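Local coordinates for uncharacterized protein (Enterococcus faecalis, PDB 2QRU) that is of unknown function but has an alpha/beta hydrolase fold and probably acts as a hydrolase, at residues R143-I155 with Y173-L185. Residues are numbered along the deposited sequence; the frame is centred on the assembly and turned at random.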
# COMPACT_ATOMS: atom_id res chain seq x y z
N ARG A 143 17.58 11.12 1.90
CA ARG A 143 16.44 11.59 2.69
C ARG A 143 16.82 11.60 4.16
O ARG A 143 17.48 10.66 4.65
CB ARG A 143 15.22 10.69 2.47
CG ARG A 143 14.62 10.76 1.07
CD ARG A 143 13.61 9.64 0.84
NE ARG A 143 14.20 8.30 0.94
CZ ARG A 143 13.49 7.18 1.02
NH1 ARG A 143 12.16 7.24 1.02
NH2 ARG A 143 14.11 6.00 1.09
N LYS A 144 16.46 12.67 4.86
CA LYS A 144 16.62 12.69 6.31
C LYS A 144 15.20 12.70 6.86
O LYS A 144 14.44 13.66 6.66
CB LYS A 144 17.47 13.89 6.78
CG LYS A 144 17.93 13.86 8.26
CD LYS A 144 18.50 12.50 8.69
CE LYS A 144 19.88 12.22 8.11
NZ LYS A 144 20.29 10.79 8.27
N LEU A 145 14.84 11.58 7.49
CA LEU A 145 13.49 11.35 7.99
C LEU A 145 13.52 11.26 9.52
O LEU A 145 12.63 11.79 10.20
CB LEU A 145 12.90 10.09 7.36
CG LEU A 145 13.02 9.98 5.83
CD1 LEU A 145 12.63 8.60 5.28
CD2 LEU A 145 12.26 11.10 5.12
N LEU A 146 14.54 10.59 10.05
CA LEU A 146 14.86 10.60 11.48
C LEU A 146 16.20 11.28 11.67
O LEU A 146 17.21 10.81 11.15
CB LEU A 146 14.93 9.18 12.05
CG LEU A 146 13.64 8.40 12.34
CD1 LEU A 146 14.02 7.04 12.88
CD2 LEU A 146 12.72 9.13 13.33
N LYS A 147 16.20 12.37 12.43
CA LYS A 147 17.43 13.13 12.71
C LYS A 147 18.46 12.35 13.55
O LYS A 147 19.66 12.41 13.27
CB LYS A 147 17.09 14.49 13.35
CG LYS A 147 18.25 15.22 14.04
CD LYS A 147 18.06 16.74 13.99
CE LYS A 147 18.54 17.43 15.27
NZ LYS A 147 19.94 17.10 15.63
N GLN A 148 17.99 11.62 14.57
CA GLN A 148 18.87 10.85 15.44
C GLN A 148 19.37 9.58 14.76
O GLN A 148 18.58 8.82 14.20
CB GLN A 148 18.18 10.49 16.76
CG GLN A 148 17.74 11.68 17.60
CD GLN A 148 17.17 11.24 18.93
OE1 GLN A 148 17.90 11.00 19.89
NE2 GLN A 148 15.85 11.14 19.00
N ALA A 149 20.69 9.37 14.82
CA ALA A 149 21.32 8.18 14.25
C ALA A 149 20.94 6.92 15.03
O ALA A 149 21.13 6.84 16.24
CB ALA A 149 22.84 8.35 14.21
N ILE A 150 20.37 5.95 14.31
CA ILE A 150 20.03 4.64 14.87
C ILE A 150 21.28 3.77 14.90
O ILE A 150 21.96 3.63 13.89
CB ILE A 150 18.91 3.95 14.04
CG1 ILE A 150 17.62 4.79 14.08
CG2 ILE A 150 18.63 2.53 14.54
CD1 ILE A 150 16.57 4.34 13.10
N SER A 151 21.59 3.21 16.07
CA SER A 151 22.75 2.33 16.21
C SER A 151 22.44 0.90 15.77
O SER A 151 21.27 0.50 15.68
CB SER A 151 23.30 2.34 17.65
OG SER A 151 22.31 1.91 18.58
N ALA A 152 23.49 0.13 15.49
CA ALA A 152 23.37 -1.30 15.16
C ALA A 152 22.72 -2.07 16.32
O ALA A 152 21.90 -2.96 16.10
CB ALA A 152 24.73 -1.88 14.83
N LYS A 153 23.07 -1.69 17.54
CA LYS A 153 22.54 -2.32 18.75
C LYS A 153 21.01 -2.31 18.80
O LYS A 153 20.39 -3.33 19.11
CB LYS A 153 23.12 -1.62 19.99
CG LYS A 153 23.48 -2.55 21.12
CD LYS A 153 24.06 -1.75 22.27
CE LYS A 153 24.96 -2.59 23.12
NZ LYS A 153 25.64 -1.72 24.12
N GLU A 154 20.41 -1.16 18.48
CA GLU A 154 18.97 -0.98 18.59
C GLU A 154 18.15 -1.85 17.62
O GLU A 154 16.94 -2.02 17.82
CB GLU A 154 18.60 0.50 18.37
CG GLU A 154 19.28 1.50 19.28
CD GLU A 154 19.09 2.92 18.81
OE1 GLU A 154 17.93 3.40 18.83
OE2 GLU A 154 20.08 3.56 18.39
N ILE A 155 18.80 -2.38 16.59
CA ILE A 155 18.14 -3.20 15.55
C ILE A 155 18.66 -4.66 15.53
O ILE A 155 18.13 -5.51 14.81
CB ILE A 155 18.22 -2.55 14.12
CG1 ILE A 155 19.67 -2.42 13.62
CG2 ILE A 155 17.54 -1.19 14.10
CD1 ILE A 155 20.12 -3.54 12.69
N TYR A 173 10.12 -1.05 12.65
CA TYR A 173 10.21 0.37 12.27
C TYR A 173 11.67 0.87 12.23
O TYR A 173 12.10 1.53 11.27
CB TYR A 173 9.34 1.22 13.21
CG TYR A 173 9.59 2.71 13.13
CD1 TYR A 173 10.59 3.31 13.92
CD2 TYR A 173 8.84 3.52 12.27
CE1 TYR A 173 10.83 4.67 13.84
CE2 TYR A 173 9.07 4.89 12.20
CZ TYR A 173 10.06 5.45 12.98
OH TYR A 173 10.30 6.80 12.91
N LEU A 174 12.45 0.54 13.26
CA LEU A 174 13.84 0.99 13.32
C LEU A 174 14.72 0.37 12.23
O LEU A 174 15.69 0.99 11.80
CB LEU A 174 14.47 0.73 14.70
CG LEU A 174 13.92 1.57 15.86
CD1 LEU A 174 14.76 1.44 17.11
CD2 LEU A 174 13.76 3.03 15.44
N LEU A 175 14.39 -0.85 11.81
CA LEU A 175 15.20 -1.53 10.79
C LEU A 175 15.07 -0.77 9.47
O LEU A 175 16.06 -0.57 8.75
CB LEU A 175 14.76 -2.99 10.62
CG LEU A 175 15.62 -3.87 9.70
CD1 LEU A 175 17.03 -4.05 10.23
CD2 LEU A 175 14.94 -5.22 9.50
N TYR A 176 13.85 -0.34 9.19
CA TYR A 176 13.56 0.48 8.03
C TYR A 176 14.40 1.76 8.04
O TYR A 176 15.13 2.06 7.08
CB TYR A 176 12.06 0.80 8.01
CG TYR A 176 11.65 1.66 6.84
CD1 TYR A 176 11.92 1.28 5.53
CD2 TYR A 176 11.00 2.88 7.06
CE1 TYR A 176 11.52 2.08 4.43
CE2 TYR A 176 10.62 3.69 5.99
CZ TYR A 176 10.87 3.29 4.69
OH TYR A 176 10.47 4.13 3.67
N HIS A 177 14.33 2.51 9.13
CA HIS A 177 15.04 3.77 9.19
C HIS A 177 16.54 3.63 9.27
O HIS A 177 17.27 4.46 8.72
CB HIS A 177 14.44 4.67 10.26
CG HIS A 177 13.11 5.20 9.87
ND1 HIS A 177 12.96 6.33 9.09
CD2 HIS A 177 11.87 4.71 10.06
CE1 HIS A 177 11.68 6.53 8.85
NE2 HIS A 177 11.00 5.56 9.43
N TYR A 178 17.00 2.55 9.90
CA TYR A 178 18.40 2.17 9.88
C TYR A 178 18.88 1.94 8.44
O TYR A 178 19.92 2.48 8.04
CB TYR A 178 18.62 0.91 10.73
CG TYR A 178 20.06 0.43 10.77
CD1 TYR A 178 20.99 1.03 11.62
CD2 TYR A 178 20.49 -0.64 9.98
CE1 TYR A 178 22.31 0.59 11.67
CE2 TYR A 178 21.82 -1.09 10.02
CZ TYR A 178 22.72 -0.47 10.87
OH TYR A 178 24.02 -0.90 10.93
N SER A 179 18.12 1.17 7.66
CA SER A 179 18.56 0.84 6.30
C SER A 179 18.65 2.10 5.45
O SER A 179 19.58 2.24 4.65
CB SER A 179 17.67 -0.23 5.65
OG SER A 179 16.38 0.25 5.31
N ILE A 180 17.72 3.03 5.66
CA ILE A 180 17.77 4.33 4.98
C ILE A 180 19.03 5.10 5.36
O ILE A 180 19.79 5.54 4.48
CB ILE A 180 16.50 5.17 5.26
CG1 ILE A 180 15.27 4.51 4.62
CG2 ILE A 180 16.69 6.61 4.73
CD1 ILE A 180 13.93 5.15 4.99
N GLN A 181 19.26 5.26 6.66
CA GLN A 181 20.40 6.03 7.16
C GLN A 181 21.73 5.43 6.72
O GLN A 181 22.71 6.15 6.54
CB GLN A 181 20.37 6.14 8.69
CG GLN A 181 19.15 6.89 9.24
CD GLN A 181 19.16 6.99 10.76
OE1 GLN A 181 19.90 6.28 11.45
NE2 GLN A 181 18.33 7.89 11.29
N GLN A 182 21.75 4.11 6.54
CA GLN A 182 22.98 3.37 6.23
C GLN A 182 23.13 3.07 4.74
O GLN A 182 24.06 2.37 4.34
CB GLN A 182 23.02 2.06 7.02
CG GLN A 182 23.10 2.23 8.53
CD GLN A 182 24.39 2.88 8.97
OE1 GLN A 182 25.47 2.59 8.45
NE2 GLN A 182 24.29 3.77 9.95
N ALA A 183 22.21 3.60 3.93
CA ALA A 183 22.22 3.41 2.47
C ALA A 183 22.06 1.93 2.07
O ALA A 183 22.59 1.49 1.05
CB ALA A 183 23.49 4.03 1.84
N LEU A 184 21.30 1.17 2.86
CA LEU A 184 21.15 -0.28 2.63
C LEU A 184 19.77 -0.65 2.08
O LEU A 184 19.47 -1.82 1.83
CB LEU A 184 21.38 -1.04 3.94
CG LEU A 184 22.79 -1.09 4.53
CD1 LEU A 184 22.73 -1.66 5.93
CD2 LEU A 184 23.71 -1.91 3.65
N LEU A 185 18.90 0.34 1.90
CA LEU A 185 17.55 0.02 1.51
C LEU A 185 17.50 -0.78 0.19
O LEU A 185 16.83 -1.81 0.14
CB LEU A 185 16.65 1.26 1.47
CG LEU A 185 15.16 0.96 1.38
CD1 LEU A 185 14.71 0.03 2.50
CD2 LEU A 185 14.32 2.27 1.34
O HOH W 1 11.56 4.51 1.12
O HOH W 2 21.99 4.72 11.29
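Gln181 reaches the loop 143-155 with CG anti to its carbonyl carbon (chi1 -63°) and an extended chain beyond (chi2 -180°), which carries its amide from the last turn of helix 173-181 to the backbone of Leu146, Gln148 and Ile150. Ile150 N donates to Gln181 OE1 at 2.9 Å, nearly straight (174°) and on a lone pair in the carbonyl plane. Gln181 NE2 gives Gln148 O a bond of 3.1 Å, meeting that oxygen from above its carbonyl plane, and a weak, bent one to Leu146 O. A water donating to both Gln181 OE1 and Ile150 O accepts from Gln182 NE2. Ile155 CG1 sits over the centre of one Tyr178 ring face, 4.1 Å from the centroid, a CH-pi contact, while Gln182 CG covers the opposite face. Ile150 CD1 packs on His177 CB at 3.6 Å, and Leu146 CG lies over a face of the His177 imidazole. At the far end, water links Arg143 NH1 to Tyr176 OH; NH1 also bonds Glu223 O. The contact folds the connection between strand 127-130 and helix 173-181 of the alpha/beta hydrolase fold back onto that helix. A donor at OE1 and carbonyl acceptors at NE2 support the modelled Gln181 amide orientation and should disfavour its flipped form; these three bonds, one weak, tie loop to helix alongside the apolar packing.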